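Local coordinates for protein aerobactin synthase IucA (Klebsiella pneumoniae subsp. pneumoniae, PDB 5JM8) that probably uses ATP to join citrate to N6-acetyl-N6-hydroxylysine in the biosynthesis of the siderophore aerobactin, at residues D127-A130 and L131-K134; Q360-L364 and V365-Q369; R480-P483 and Y484-V488. All coordinates share one frame; numbering follows the deposited sequence.

Overall arrangement
The three contacts follow one another along the chain; contact 1 lies near the surface, contacts 2 and 3 deeper, beside the ATP site. The centre of contact 1 is about 13 Å from that of contact 2, and the two touch where Trp128 CZ2 packs on Gln369 NE2 at 3.9 Å. Both of these side chains also donate to Ala144 O. Contact 2 meets ATP directly through Val365. Contact 3 is centred about 18 Å from contact 2 and about 31 Å from contact 1; its helix 475-500 nevertheless reaches contact 2, where Leu364 and Thr368 touch Val494, and carries Asn489, which is hydrogen-bonded to ATP.

Contact 1 of 3, residues D127-A130 and L131-K134; sequences DWAA and LREK
Trp128 O takes the shortest sound bond here, from Leu131 N at 2.9 Å, the donor standing well above the carbonyl plane. It belongs to a run of helix-like turns, each closed by a bond from residue i+3 back to i, in the linker between helix 101-124 and helix 138-142. Arg132 N reaches Ala129 O weakly, and Glu133 N reaches Ala130 O at 3.1 Å. On one side of this coil, Leu131 sets its CD1 methyl over a face of the Trp128 indole, 4.1 Å from CD1 of the ring, the two side chains crossing at about a right angle. Arg132 approaches the same ring from its rim. Its chain is extended from CG to NE, which carries NH2 to the indole edge, in the ring plane and 3.4 Å from Trp128 CZ3. The two planes are 81° apart, and CZ3 lies over a guanidinium face, offset toward its rim. Asp373, in a salt bridge with NH2, and the carbonyl of Asp376, bonded to NE, hold the guanidinium in this orientation, while Ala129 CB touches NH1. Glu133, extended beyond CG, runs alongside Ala130 and engages its OE1 in a hydrogen bond with His176 NE2 of the second subunit, so this surface turn also takes part in the subunit interface. A water donates to Ala129 O at 3.1 Å and, weakly, to Glu133 OE2.

Contact 2 of 3, residues Q360-L364 and V365-Q369; sequences QTNVL and VSLTQ. With ATP (adenosine-5'-triphosphate), chain I.
Val363 lies alongside Val365, both pointing the same way, with CG2 of the first 3.8 Å from CG1 of the second. The pair marks a strand-to-helix junction: strand 360-363, paired antiparallel with strand 431-435, runs straight into the short helix 364-368 beside the nucleotide. In Val365 the other methyl, CG2, is anti to the backbone N and reaches the adenine, 3.4 Å from ATP N7 and close to N6 as well. One valine thus packs against both the end of the strand and the base. Val363 CG1 leans instead on Ser366 OG at 3.3 Å, a hydroxyl whose hydrogen bond is with Ala141 O. The first turn of the helix is gathered on Leu364 O, which accepts two backbone bonds: Leu367 N from above the carbonyl plane at 2.9 Å, and Thr368 N at 3.2 Å, almost in line with C=O. A weaker bond from Ser366 N to Val363 O comes just before them. Toward helix 475-500 the Leu364 side chain crosses that of Thr368, CD1 meeting CG2 at 4.0 Å, and both touch Val494 of that helix. Leu367 CB points back toward the strand, and its side chain meets Asn362 at about a right angle. Asn362 ND2 is hydrogen-bonded to Leu136 O, while its OD1 lies 3.9 Å from Leu367 CD2.

Contact 3 of 3, residues R480-P483 and Y484-V488; sequences RYFP and YYLLV
Matching first torsions, -65° in Tyr481 and -69° in Tyr485, set each CG anti to its carbonyl carbon and lay the two side chains next to each other, one turn apart. Tyr481 CB then sits at the edge of the Tyr485 ring, in its plane, 3.8 Å from CE2. Phe482 and Leu486 form a second such pair with CG anti to the backbone N, at -167° in the phenylalanine; Leu486 CD2 presses on Phe482 CE2 at 3.4 Å, and is equally near CZ, a tight apolar contact. Tyr485 is wedged further by its neighbour, for Tyr484 CD2 stands 3.7 Å over the centre of one face, and by His427, which meets it edge-to-face. All this lies on helix 475-500 at a proline kink: Pro483 has no N-H to give to the preceding turn. Just beyond it the helix widens into a pi-type turn, where Pro483 O accepts Leu487 N at 3.2 Å and, more weakly, Val488 N at 3.4 Å. Regular i to i+4 bonds remain beside it, Tyr485 N to Tyr481 O at 3.1 Å and Leu486 N to Phe482 O. Phe482 and Leu486 face helix 394-420, where Phe414 meets the Phe482 ring edge-to-face. The Tyr484 side chain comes to about 6 Å from the bound ATP. Tyr481 O also lies 3.0 Å from Tyr485 CD2, approaching the ring obliquely.

Contact 1 of 3, residues D127-A130 and L131-K134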
loop_
_atom_site.group_PDB
_atom_site.type_symbol
_atom_site.label_atom_id
_atom_site.label_comp_id
_atom_site.label_asym_id
_atom_site.label_seq_id
_atom_site.Cartn_x
_atom_site.Cartn_y
_atom_site.Cartn_z
ATOM N N ASP A 127 12.686 -16.880 -10.339
ATOM C CA ASP A 127 12.322 -16.058 -9.196
ATOM C C ASP A 127 12.404 -16.833 -7.885
ATOM O O ASP A 127 12.332 -16.238 -6.810
ATOM C CB ASP A 127 10.905 -15.504 -9.368
ATOM C CG ASP A 127 9.875 -16.598 -9.591
ATOM O OD1 ASP A 127 10.177 -17.551 -10.335
ATOM O OD2 ASP A 127 8.765 -16.507 -9.022
ATOM N N TRP A 128 12.562 -18.152 -7.971
ATOM C CA TRP A 128 12.396 -19.000 -6.795
ATOM C C TRP A 128 13.429 -18.700 -5.713
ATOM O O TRP A 128 13.074 -18.516 -4.551
ATOM C CB TRP A 128 12.462 -20.481 -7.172
ATOM C CG TRP A 128 11.963 -21.363 -6.066
ATOM C CD1 TRP A 128 10.703 -21.874 -5.928
ATOM C CD2 TRP A 128 12.706 -21.815 -4.926
ATOM N NE1 TRP A 128 10.620 -22.621 -4.777
ATOM C CE2 TRP A 128 11.836 -22.601 -4.145
ATOM C CE3 TRP A 128 14.023 -21.633 -4.494
ATOM C CZ2 TRP A 128 12.241 -23.205 -2.957
ATOM C CZ3 TRP A 128 14.424 -22.235 -3.315
ATOM C CH2 TRP A 128 13.535 -23.009 -2.560
ATOM N N ALA A 129 14.701 -18.648 -6.091
ATOM C CA ALA A 129 15.771 -18.399 -5.129
ATOM C C ALA A 129 15.601 -17.054 -4.423
ATOM O O ALA A 129 16.050 -16.878 -3.290
ATOM C CB ALA A 129 17.122 -18.458 -5.819
ATOM N N ALA A 130 14.945 -16.112 -5.094
ATOM C CA ALA A 130 14.736 -14.778 -4.537
ATOM C C ALA A 130 13.672 -14.772 -3.439
ATOM O O ALA A 130 13.559 -13.802 -2.689
ATOM C CB ALA A 130 14.350 -13.809 -5.640
ATOM N N LEU A 131 12.891 -15.846 -3.352
ATOM C CA LEU A 131 11.865 -15.977 -2.318
ATOM C C LEU A 131 12.473 -16.088 -0.922
ATOM O O LEU A 131 11.802 -15.838 0.079
ATOM C CB LEU A 131 10.983 -17.201 -2.585
ATOM C CG LEU A 131 10.103 -17.196 -3.838
ATOM C CD1 LEU A 131 9.327 -18.504 -3.944
ATOM C CD2 LEU A 131 9.149 -16.012 -3.839
ATOM N N ARG A 132 13.743 -16.478 -0.861
ATOM C CA ARG A 132 14.468 -16.567 0.402
ATOM C C ARG A 132 14.675 -15.208 1.065
ATOM O O ARG A 132 14.985 -15.130 2.253
ATOM C CB ARG A 132 15.837 -17.209 0.182
ATOM C CG ARG A 132 15.812 -18.650 -0.283
ATOM C CD ARG A 132 17.225 -19.205 -0.342
ATOM N NE ARG A 132 17.243 -20.612 -0.731
ATOM C CZ ARG A 132 17.659 -21.071 -1.908
ATOM N NH1 ARG A 132 18.123 -20.246 -2.841
ATOM N NH2 ARG A 132 17.625 -22.371 -2.146
ATOM N N GLU A 133 14.505 -14.142 0.291
ATOM C CA GLU A 133 14.962 -12.818 0.696
ATOM C C GLU A 133 14.072 -12.165 1.742
ATOM O O GLU A 133 14.504 -11.264 2.461
ATOM C CB GLU A 133 15.065 -11.913 -0.532
ATOM C CG GLU A 133 16.115 -12.381 -1.528
ATOM C CD GLU A 133 16.011 -11.705 -2.882
ATOM O OE1 GLU A 133 14.985 -11.045 -3.155
ATOM O OE2 GLU A 133 16.963 -11.840 -3.680
ATOM N N LYS A 134 12.829 -12.624 1.834
ATOM C CA LYS A 134 11.873 -12.008 2.736
ATOM C C LYS A 134 10.713 -12.943 3.053
ATOM O O LYS A 134 10.597 -14.023 2.475
ATOM C CB LYS A 134 11.353 -10.706 2.128
ATOM C CG LYS A 134 10.716 -10.889 0.769
ATOM C CD LYS A 134 10.179 -9.583 0.221
ATOM C CE LYS A 134 9.303 -9.829 -0.997
ATOM N NZ LYS A 134 8.573 -8.609 -1.418
HETATM O O HOH W 1 18.154 -14.818 -2.383
#

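Contact 2 of 3, residues Q360-L364 and V365-Q369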
loop_
_atom_site.group_PDB
_atom_site.type_symbol
_atom_site.label_atom_id
_atom_site.label_comp_id
_atom_site.label_asym_id
_atom_site.label_seq_id
_atom_site.Cartn_x
_atom_site.Cartn_y
_atom_site.Cartn_z
ATOM N N GLN A 360 2.180 -13.137 6.933
ATOM C CA GLN A 360 3.103 -14.249 6.747
ATOM C C GLN A 360 2.421 -15.561 7.122
ATOM O O GLN A 360 2.858 -16.277 8.018
ATOM C CB GLN A 360 4.370 -14.046 7.572
ATOM C CG GLN A 360 5.502 -14.972 7.183
ATOM C CD GLN A 360 6.719 -14.810 8.072
ATOM O OE1 GLN A 360 6.654 -14.176 9.130
ATOM N NE2 GLN A 360 7.843 -15.384 7.647
ATOM N N THR A 361 1.333 -15.854 6.422
ATOM C CA THR A 361 0.648 -17.130 6.546
ATOM C C THR A 361 1.063 -17.999 5.367
ATOM O O THR A 361 0.724 -17.700 4.226
ATOM C CB THR A 361 -0.879 -16.949 6.573
ATOM O OG1 THR A 361 -1.227 -16.017 7.605
ATOM C CG2 THR A 361 -1.585 -18.280 6.824
ATOM N N ASN A 362 1.827 -19.053 5.646
ATOM C CA ASN A 362 2.346 -19.931 4.600
ATOM C C ASN A 362 1.932 -21.383 4.804
ATOM O O ASN A 362 1.881 -21.871 5.935
ATOM C CB ASN A 362 3.876 -19.866 4.541
ATOM C CG ASN A 362 4.411 -18.446 4.422
ATOM O OD1 ASN A 362 5.530 -18.163 4.850
ATOM N ND2 ASN A 362 3.623 -17.553 3.832
ATOM N N VAL A 363 1.655 -22.078 3.706
ATOM C CA VAL A 363 1.426 -23.512 3.774
ATOM C C VAL A 363 2.754 -24.188 4.119
ATOM O O VAL A 363 3.797 -23.864 3.551
ATOM C CB VAL A 363 0.851 -24.070 2.457
ATOM C CG1 VAL A 363 1.850 -23.905 1.314
ATOM C CG2 VAL A 363 0.445 -25.524 2.630
ATOM N N LEU A 364 2.705 -25.119 5.064
ATOM C CA LEU A 364 3.912 -25.706 5.636
ATOM C C LEU A 364 4.769 -26.426 4.595
ATOM O O LEU A 364 5.999 -26.373 4.652
ATOM C CB LEU A 364 3.529 -26.674 6.760
ATOM C CG LEU A 364 4.656 -27.405 7.493
ATOM C CD1 LEU A 364 5.582 -26.424 8.190
ATOM C CD2 LEU A 364 4.079 -28.408 8.489
ATOM N N VAL A 365 4.114 -27.085 3.642
ATOM C CA VAL A 365 4.800 -27.954 2.689
ATOM C C VAL A 365 5.803 -27.196 1.815
ATOM O O VAL A 365 6.800 -27.760 1.367
ATOM C CB VAL A 365 3.786 -28.682 1.777
ATOM C CG1 VAL A 365 3.035 -27.695 0.896
ATOM C CG2 VAL A 365 4.486 -29.728 0.928
ATOM N N SER A 366 5.533 -25.919 1.575
ATOM C CA SER A 366 6.415 -25.103 0.751
ATOM C C SER A 366 7.672 -24.708 1.524
ATOM O O SER A 366 8.729 -24.480 0.935
ATOM C CB SER A 366 5.680 -23.853 0.263
ATOM O OG SER A 366 4.538 -24.205 -0.496
ATOM N N LEU A 367 7.552 -24.642 2.846
ATOM C CA LEU A 367 8.656 -24.205 3.691
ATOM C C LEU A 367 9.657 -25.332 3.890
ATOM O O LEU A 367 10.867 -25.136 3.774
ATOM C CB LEU A 367 8.136 -23.721 5.047
ATOM C CG LEU A 367 7.166 -22.541 5.019
ATOM C CD1 LEU A 367 6.565 -22.321 6.394
ATOM C CD2 LEU A 367 7.866 -21.281 4.535
ATOM N N THR A 368 9.139 -26.515 4.189
ATOM C CA THR A 368 9.973 -27.682 4.440
ATOM C C THR A 368 10.666 -28.184 3.178
ATOM O O THR A 368 11.753 -28.758 3.253
ATOM C CB THR A 368 9.150 -28.831 5.006
ATOM O OG1 THR A 368 8.174 -29.219 4.034
ATOM C CG2 THR A 368 8.455 -28.413 6.291
ATOM N N GLN A 369 10.016 -27.978 2.031
ATOM C CA GLN A 369 10.511 -28.453 0.736
ATOM C C GLN A 369 11.999 -28.192 0.546
ATOM O O GLN A 369 12.479 -27.073 0.741
ATOM C CB GLN A 369 9.729 -27.792 -0.410
ATOM C CG GLN A 369 10.392 -27.913 -1.800
ATOM C CD GLN A 369 9.668 -27.124 -2.880
ATOM O OE1 GLN A 369 9.377 -27.643 -3.956
ATOM N NE2 GLN A 369 9.384 -25.860 -2.601
HETATM P PG ATP I . -7.384 -28.423 -0.832
HETATM O O1G ATP I . -7.508 -27.278 -1.805
HETATM O O2G ATP I . -6.406 -28.160 0.289
HETATM O O3G ATP I . -8.708 -28.967 -0.353
HETATM P PB ATP I . -7.067 -31.163 -1.752
HETATM O O1B ATP I . -6.790 -31.646 -3.154
HETATM O O2B ATP I . -8.433 -31.388 -1.144
HETATM O O3B ATP I . -6.656 -29.598 -1.677
HETATM P PA ATP I . -5.532 -33.337 -0.692
HETATM O O1A ATP I . -6.698 -34.167 -1.167
HETATM O O2A ATP I . -4.956 -33.573 0.682
HETATM O O3A ATP I . -5.947 -31.782 -0.770
HETATM O "O5'" ATP I . -4.318 -33.429 -1.740
HETATM C "C5'" ATP I . -3.140 -32.681 -1.458
HETATM C "C4'" ATP I . -2.436 -32.232 -2.730
HETATM O "O4'" ATP I . -1.239 -31.546 -2.357
HETATM C "C3'" ATP I . -2.037 -33.385 -3.639
HETATM O "O3'" ATP I . -2.475 -33.117 -4.977
HETATM C "C2'" ATP I . -0.524 -33.464 -3.561
HETATM O "O2'" ATP I . 0.065 -33.674 -4.843
HETATM C "C1'" ATP I . -0.097 -32.119 -2.997
HETATM N N9 ATP I . 0.997 -32.258 -2.009
HETATM C C8 ATP I . 2.200 -31.675 -2.133
HETATM N N7 ATP I . 2.994 -31.983 -1.078
HETATM C C5 ATP I . 2.285 -32.778 -0.258
HETATM C C6 ATP I . 2.530 -33.454 1.032
HETATM N N6 ATP I . 3.732 -33.316 1.640
HETATM N N1 ATP I . 1.528 -34.195 1.556
HETATM C C2 ATP I . 0.336 -34.324 0.940
HETATM N N3 ATP I . 0.052 -33.733 -0.234
HETATM C C4 ATP I . 0.966 -32.961 -0.875
#

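Contact 3 of 3, residues R480-P483 and Y484-V488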
loop_
_atom_site.group_PDB
_atom_site.type_symbol
_atom_site.label_atom_id
_atom_site.label_comp_id
_atom_site.label_asym_id
_atom_site.label_seq_id
_atom_site.Cartn_x
_atom_site.Cartn_y
_atom_site.Cartn_z
ATOM N N ARG A 480 -4.315 -45.088 12.870
ATOM C CA ARG A 480 -3.633 -45.338 11.606
ATOM C C ARG A 480 -3.324 -44.028 10.887
ATOM O O ARG A 480 -2.176 -43.758 10.534
ATOM C CB ARG A 480 -4.476 -46.245 10.704
ATOM C CG ARG A 480 -3.870 -46.464 9.321
ATOM C CD ARG A 480 -4.674 -47.448 8.485
ATOM N NE ARG A 480 -4.836 -48.738 9.148
ATOM C CZ ARG A 480 -3.852 -49.609 9.358
ATOM N NH1 ARG A 480 -2.613 -49.333 8.973
ATOM N NH2 ARG A 480 -4.107 -50.758 9.969
ATOM N N TYR A 481 -4.356 -43.213 10.688
ATOM C CA TYR A 481 -4.244 -42.009 9.870
ATOM C C TYR A 481 -3.597 -40.834 10.600
ATOM O O TYR A 481 -2.646 -40.232 10.111
ATOM C CB TYR A 481 -5.627 -41.576 9.379
ATOM C CG TYR A 481 -6.302 -42.551 8.440
ATOM C CD1 TYR A 481 -5.616 -43.114 7.372
ATOM C CD2 TYR A 481 -7.631 -42.902 8.622
ATOM C CE1 TYR A 481 -6.238 -44.003 6.513
ATOM C CE2 TYR A 481 -8.260 -43.788 7.772
ATOM C CZ TYR A 481 -7.559 -44.337 6.720
ATOM O OH TYR A 481 -8.188 -45.219 5.873
ATOM N N PHE A 482 -4.120 -40.517 11.776
ATOM C CA PHE A 482 -3.814 -39.252 12.436
ATOM C C PHE A 482 -2.326 -39.024 12.741
ATOM O O PHE A 482 -1.798 -37.949 12.453
ATOM C CB PHE A 482 -4.624 -39.150 13.725
ATOM C CG PHE A 482 -4.626 -37.778 14.329
ATOM C CD1 PHE A 482 -5.562 -36.840 13.937
ATOM C CD2 PHE A 482 -3.689 -37.424 15.283
ATOM C CE1 PHE A 482 -5.569 -35.577 14.487
ATOM C CE2 PHE A 482 -3.694 -36.161 15.840
ATOM C CZ PHE A 482 -4.633 -35.236 15.440
ATOM N N PRO A 483 -1.641 -40.020 13.327
ATOM C CA PRO A 483 -0.213 -39.787 13.573
ATOM C C PRO A 483 0.638 -39.786 12.299
ATOM O O PRO A 483 1.729 -39.218 12.307
ATOM C CB PRO A 483 0.180 -40.948 14.494
ATOM C CG PRO A 483 -0.847 -41.991 14.268
ATOM C CD PRO A 483 -2.112 -41.272 13.944
ATOM N N TYR A 484 0.159 -40.413 11.227
ATOM C CA TYR A 484 0.858 -40.336 9.945
ATOM C C TYR A 484 0.863 -38.907 9.429
ATOM O O TYR A 484 1.918 -38.306 9.237
ATOM C CB TYR A 484 0.217 -41.250 8.897
ATOM C CG TYR A 484 0.628 -40.913 7.475
ATOM C CD1 TYR A 484 1.944 -41.076 7.054
ATOM C CD2 TYR A 484 -0.296 -40.426 6.555
ATOM C CE1 TYR A 484 2.325 -40.765 5.755
ATOM C CE2 TYR A 484 0.078 -40.115 5.255
ATOM C CZ TYR A 484 1.385 -40.287 4.864
ATOM O OH TYR A 484 1.746 -39.975 3.576
ATOM N N TYR A 485 -0.328 -38.369 9.204
ATOM C CA TYR A 485 -0.465 -37.038 8.632
ATOM C C TYR A 485 0.209 -35.964 9.478
ATOM O O TYR A 485 0.870 -35.077 8.942
ATOM C CB TYR A 485 -1.944 -36.689 8.452
ATOM C CG TYR A 485 -2.638 -37.491 7.373
ATOM C CD1 TYR A 485 -2.492 -37.164 6.033
ATOM C CD2 TYR A 485 -3.447 -38.570 7.696
ATOM C CE1 TYR A 485 -3.125 -37.898 5.047
ATOM C CE2 TYR A 485 -4.086 -39.306 6.716
ATOM C CZ TYR A 485 -3.923 -38.964 5.395
ATOM O OH TYR A 485 -4.557 -39.693 4.417
ATOM N N LEU A 486 0.057 -36.056 10.796
ATOM C CA LEU A 486 0.377 -34.932 11.671
ATOM C C LEU A 486 1.793 -34.962 12.249
ATOM O O LEU A 486 2.285 -33.935 12.715
ATOM C CB LEU A 486 -0.641 -34.868 12.812
ATOM C CG LEU A 486 -0.563 -33.657 13.751
ATOM C CD1 LEU A 486 -0.552 -32.341 12.985
ATOM C CD2 LEU A 486 -1.721 -33.684 14.733
ATOM N N LEU A 487 2.450 -36.119 12.214
ATOM C CA LEU A 487 3.819 -36.229 12.713
ATOM C C LEU A 487 4.793 -36.647 11.618
ATOM O O LEU A 487 5.852 -36.040 11.465
ATOM C CB LEU A 487 3.893 -37.223 13.873
ATOM C CG LEU A 487 3.299 -36.723 15.189
ATOM C CD1 LEU A 487 3.038 -37.880 16.121
ATOM C CD2 LEU A 487 4.219 -35.701 15.843
ATOM N N VAL A 488 4.442 -37.687 10.868
ATOM C CA VAL A 488 5.300 -38.158 9.787
ATOM C C VAL A 488 5.245 -37.183 8.620
ATOM O O VAL A 488 6.263 -36.610 8.232
ATOM C CB VAL A 488 4.895 -39.567 9.300
ATOM C CG1 VAL A 488 5.778 -40.016 8.138
ATOM C CG2 VAL A 488 4.972 -40.568 10.440
#